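Copper-containing nitrite reductase (Thermus scotoductus, PDB 6HBE) probably reduces nitrite to nitric oxide with electrons from cytochrome c, as a copper-containing homotrimer of three-domain subunits. Local coordinates at residues C[313-327]-C[355-367]. Sequence-based numbering, arbitrary orientation.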
# COMPACT_ATOMS: atom_id res chain seq x y z
N PRO C 313 0.84 -9.99 -17.29
CA PRO C 313 1.25 -8.63 -16.97
C PRO C 313 1.97 -7.90 -18.12
O PRO C 313 1.74 -6.69 -18.30
CB PRO C 313 2.18 -8.82 -15.76
CG PRO C 313 2.65 -10.23 -15.85
CD PRO C 313 1.52 -10.99 -16.43
N TYR C 314 2.77 -8.63 -18.88
CA TYR C 314 3.62 -8.07 -19.95
C TYR C 314 2.93 -7.90 -21.33
O TYR C 314 3.33 -7.04 -22.11
CB TYR C 314 4.79 -8.97 -20.16
CG TYR C 314 5.54 -9.43 -18.89
CD1 TYR C 314 6.16 -8.52 -18.06
CD2 TYR C 314 5.60 -10.78 -18.56
CE1 TYR C 314 6.86 -8.96 -16.94
CE2 TYR C 314 6.30 -11.21 -17.46
CZ TYR C 314 6.92 -10.31 -16.66
OH TYR C 314 7.63 -10.78 -15.56
N GLY C 315 1.94 -8.72 -21.62
CA GLY C 315 1.40 -8.88 -22.99
C GLY C 315 -0.10 -8.78 -23.06
O GLY C 315 -0.72 -8.15 -22.21
N LEU C 316 -0.69 -9.40 -24.08
CA LEU C 316 -2.12 -9.31 -24.31
C LEU C 316 -2.87 -10.28 -23.37
O LEU C 316 -2.49 -11.44 -23.22
CB LEU C 316 -2.45 -9.63 -25.78
CG LEU C 316 -1.75 -8.76 -26.84
CD1 LEU C 316 -2.17 -9.23 -28.24
CD2 LEU C 316 -2.05 -7.28 -26.67
N ALA C 317 -3.94 -9.80 -22.75
CA ALA C 317 -4.76 -10.61 -21.85
C ALA C 317 -6.13 -10.85 -22.46
O ALA C 317 -6.48 -10.16 -23.42
CB ALA C 317 -4.89 -9.89 -20.52
N SER C 318 -6.89 -11.80 -21.89
CA SER C 318 -8.27 -12.14 -22.33
C SER C 318 -9.29 -12.14 -21.19
O SER C 318 -8.96 -12.62 -20.10
CB SER C 318 -8.30 -13.54 -22.95
OG SER C 318 -7.36 -13.60 -23.99
N PRO C 319 -10.54 -11.72 -21.44
CA PRO C 319 -11.00 -11.19 -22.73
C PRO C 319 -10.39 -9.83 -23.04
O PRO C 319 -10.13 -9.04 -22.13
CB PRO C 319 -12.52 -11.07 -22.55
CG PRO C 319 -12.75 -11.01 -21.05
CD PRO C 319 -11.60 -11.73 -20.41
N GLY C 320 -10.12 -9.56 -24.32
CA GLY C 320 -9.45 -8.32 -24.71
C GLY C 320 -10.20 -7.03 -24.39
O GLY C 320 -9.57 -5.98 -24.16
N HIS C 321 -11.53 -7.08 -24.38
CA HIS C 321 -12.30 -5.84 -24.19
C HIS C 321 -12.08 -5.20 -22.82
O HIS C 321 -12.05 -3.96 -22.70
CB HIS C 321 -13.80 -6.02 -24.48
CG HIS C 321 -14.54 -6.80 -23.44
ND1 HIS C 321 -14.62 -8.18 -23.47
CD2 HIS C 321 -15.25 -6.40 -22.36
CE1 HIS C 321 -15.35 -8.59 -22.45
NE2 HIS C 321 -15.75 -7.54 -21.76
N GLU C 322 -11.85 -6.02 -21.80
CA GLU C 322 -11.63 -5.46 -20.45
C GLU C 322 -10.29 -4.72 -20.32
O GLU C 322 -10.08 -4.08 -19.30
CB GLU C 322 -11.83 -6.51 -19.33
CG GLU C 322 -10.81 -7.65 -19.23
CD GLU C 322 -11.05 -8.59 -18.03
OE1 GLU C 322 -12.05 -8.43 -17.32
OE2 GLU C 322 -10.24 -9.52 -17.81
N HIS C 323 -9.40 -4.81 -21.33
CA HIS C 323 -8.14 -4.02 -21.37
C HIS C 323 -8.06 -2.96 -22.48
O HIS C 323 -6.98 -2.42 -22.74
CB HIS C 323 -6.97 -4.98 -21.52
CG HIS C 323 -6.89 -5.99 -20.43
ND1 HIS C 323 -6.27 -5.73 -19.23
CD2 HIS C 323 -7.37 -7.26 -20.34
CE1 HIS C 323 -6.37 -6.79 -18.44
NE2 HIS C 323 -7.02 -7.74 -19.10
N THR C 324 -9.20 -2.67 -23.12
CA THR C 324 -9.28 -1.80 -24.30
C THR C 324 -9.78 -0.40 -23.93
O THR C 324 -10.80 -0.28 -23.28
CB THR C 324 -10.26 -2.41 -25.33
OG1 THR C 324 -9.80 -3.72 -25.70
CG2 THR C 324 -10.37 -1.54 -26.59
N VAL C 325 -9.06 0.63 -24.37
CA VAL C 325 -9.49 2.01 -24.28
C VAL C 325 -9.89 2.48 -25.70
O VAL C 325 -9.03 2.54 -26.58
CB VAL C 325 -8.35 2.90 -23.74
CG1 VAL C 325 -8.71 4.38 -23.86
CG2 VAL C 325 -8.05 2.58 -22.26
N ARG C 326 -11.17 2.82 -25.90
CA ARG C 326 -11.63 3.50 -27.13
C ARG C 326 -11.86 4.98 -26.86
O ARG C 326 -12.71 5.35 -26.04
CB ARG C 326 -12.90 2.86 -27.67
CG ARG C 326 -13.35 3.40 -29.05
CD ARG C 326 -14.58 2.65 -29.56
NE ARG C 326 -14.25 1.26 -29.87
CZ ARG C 326 -15.13 0.32 -30.21
NH1 ARG C 326 -16.43 0.60 -30.32
NH2 ARG C 326 -14.70 -0.91 -30.46
N VAL C 327 -11.09 5.81 -27.56
CA VAL C 327 -11.12 7.26 -27.43
C VAL C 327 -12.06 7.89 -28.50
O VAL C 327 -12.02 7.48 -29.66
CB VAL C 327 -9.68 7.79 -27.60
CG1 VAL C 327 -9.63 9.31 -27.61
CG2 VAL C 327 -8.79 7.23 -26.49
N GLY C 355 6.67 -1.19 -16.22
CA GLY C 355 6.80 -2.58 -15.74
C GLY C 355 6.91 -3.62 -16.85
O GLY C 355 6.27 -4.66 -16.78
N ASN C 356 7.73 -3.32 -17.88
CA ASN C 356 7.86 -4.18 -19.08
C ASN C 356 6.50 -4.54 -19.68
O ASN C 356 6.21 -5.71 -19.93
CB ASN C 356 8.70 -5.43 -18.80
CG ASN C 356 10.18 -5.14 -18.58
OD1 ASN C 356 10.61 -4.00 -18.39
ND2 ASN C 356 10.98 -6.19 -18.63
N SER C 357 5.66 -3.52 -19.85
CA SER C 357 4.36 -3.66 -20.48
C SER C 357 3.94 -2.37 -21.13
O SER C 357 4.53 -1.33 -20.86
CB SER C 357 3.28 -4.14 -19.49
OG SER C 357 2.83 -3.12 -18.60
N PHE C 358 2.91 -2.44 -21.98
CA PHE C 358 2.32 -1.27 -22.60
C PHE C 358 0.95 -1.00 -21.98
O PHE C 358 0.15 -1.92 -21.87
CB PHE C 358 2.16 -1.42 -24.13
CG PHE C 358 3.46 -1.62 -24.87
CD1 PHE C 358 4.32 -0.55 -25.10
CD2 PHE C 358 3.85 -2.89 -25.32
CE1 PHE C 358 5.52 -0.74 -25.78
CE2 PHE C 358 5.04 -3.08 -26.00
CZ PHE C 358 5.88 -2.00 -26.22
N TYR C 359 0.67 0.26 -21.60
CA TYR C 359 -0.59 0.65 -20.94
C TYR C 359 -1.21 1.88 -21.58
O TYR C 359 -0.61 2.94 -21.55
CB TYR C 359 -0.35 0.92 -19.43
CG TYR C 359 -1.61 1.20 -18.67
CD1 TYR C 359 -2.49 0.16 -18.35
CD2 TYR C 359 -1.95 2.48 -18.29
CE1 TYR C 359 -3.68 0.41 -17.67
CE2 TYR C 359 -3.14 2.74 -17.60
CZ TYR C 359 -3.98 1.69 -17.29
OH TYR C 359 -5.15 1.95 -16.60
N PRO C 360 -2.41 1.78 -22.14
CA PRO C 360 -3.26 0.59 -22.19
C PRO C 360 -2.75 -0.49 -23.17
O PRO C 360 -1.98 -0.17 -24.10
CB PRO C 360 -4.61 1.17 -22.66
CG PRO C 360 -4.23 2.35 -23.48
CD PRO C 360 -2.96 2.91 -22.91
N LYS C 361 -3.09 -1.76 -22.91
CA LYS C 361 -2.70 -2.88 -23.77
C LYS C 361 -3.27 -2.78 -25.22
O LYS C 361 -2.57 -3.12 -26.19
CB LYS C 361 -3.10 -4.23 -23.16
CG LYS C 361 -2.33 -4.61 -21.89
CD LYS C 361 -2.91 -5.85 -21.22
CE LYS C 361 -2.19 -6.26 -19.91
NZ LYS C 361 -0.71 -6.41 -20.07
N VAL C 362 -4.52 -2.35 -25.31
CA VAL C 362 -5.24 -2.18 -26.58
C VAL C 362 -5.83 -0.78 -26.64
O VAL C 362 -6.59 -0.38 -25.76
CB VAL C 362 -6.39 -3.20 -26.72
CG1 VAL C 362 -7.08 -3.07 -28.09
CG2 VAL C 362 -5.92 -4.60 -26.48
N LEU C 363 -5.48 -0.03 -27.70
CA LEU C 363 -5.93 1.35 -27.88
C LEU C 363 -6.65 1.46 -29.25
O LEU C 363 -6.11 1.00 -30.27
CB LEU C 363 -4.72 2.27 -27.83
CG LEU C 363 -4.93 3.78 -27.97
CD1 LEU C 363 -5.72 4.39 -26.82
CD2 LEU C 363 -3.59 4.47 -28.09
N GLU C 364 -7.85 2.04 -29.23
CA GLU C 364 -8.68 2.29 -30.42
C GLU C 364 -8.91 3.81 -30.56
O GLU C 364 -9.59 4.42 -29.72
CB GLU C 364 -9.98 1.52 -30.36
CG GLU C 364 -9.76 0.01 -30.25
CD GLU C 364 -11.02 -0.83 -30.23
OE1 GLU C 364 -12.09 -0.34 -29.81
OE2 GLU C 364 -10.93 -2.02 -30.60
N ILE C 365 -8.32 4.41 -31.60
CA ILE C 365 -8.33 5.87 -31.84
C ILE C 365 -8.96 6.20 -33.21
O ILE C 365 -8.85 5.39 -34.14
CB ILE C 365 -6.92 6.50 -31.78
CG1 ILE C 365 -5.91 5.67 -32.58
CG2 ILE C 365 -6.43 6.61 -30.34
CD1 ILE C 365 -4.61 6.38 -32.82
N PRO C 366 -9.61 7.37 -33.33
CA PRO C 366 -10.10 7.83 -34.66
C PRO C 366 -8.97 8.41 -35.52
O PRO C 366 -7.99 8.94 -34.98
CB PRO C 366 -11.11 8.93 -34.30
CG PRO C 366 -10.60 9.49 -32.99
CD PRO C 366 -9.98 8.32 -32.25
N VAL C 367 -9.11 8.30 -36.85
CA VAL C 367 -8.14 8.90 -37.78
C VAL C 367 -7.89 10.37 -37.46
O VAL C 367 -8.81 11.11 -37.07
CB VAL C 367 -8.57 8.75 -39.27
CG1 VAL C 367 -8.47 7.29 -39.72
CG2 VAL C 367 -9.97 9.30 -39.53
O HOH W 1 1.33 -4.92 -22.56
O HOH W 2 -5.17 -1.89 -20.79
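Pro313 and Gly315 offer their carbonyl oxygens to the ammonium of Lys361, where the linker 313-327 runs into the C-terminal cupredoxin domain and adds strand 324-326 to the edge of its sheet, parallel to strand 362-366. Lys361 NZ lies in the carbonyl plane of Gly315, 2.8 Å from its O, but well above that of Pro313; Asp312 O is a third acceptor, so three backbone carbonyls hold the buried ammonium. Between these anchors the Tyr314 ring turns its edge to Asn356 O, 3.4 Å from CD1, while Pro313 CG covers one face and the hydroxyl bonds Ala124 O. Asn356, whose OD1 is hydrogen-bonded by His120 NE2, packs against the copper ligand His390, placing this end of the contact beside the copper site of the domain. Farther on, the His323 side chain lies alongside the lysine's methylenes, and a water links His323 O to Lys361 N.

Thr324 OG1 rests against Val362 CB and donates to Gly320 O, beside a short 3-10 turn. Val325 N donates to Val362 O at 3.0 Å, and Glu364 N donates to Val325 O at 2.9 Å; the valine's CG2 packs on Pro360 CB. With CG anti to the backbone N (chi1 -173°) and a bend at chi3, Arg326 brings its guanidinium side-on to Glu364: NE and NH2 both hold OE1 at 2.7 Å, the planes 20° apart. Glu364 OE2 pairs with Arg439, and Arg326 NH1 with Asp330 of a neighbouring subunit, so a leucine in place of Arg326 would probably leave OE1 without its two donors and break this charged link between subunits. Val327 N bonds Glu364 O almost head-on, with a C=O...N angle of 176°, and Val327 CG2 touches Leu363 CD1 at 4.2 Å.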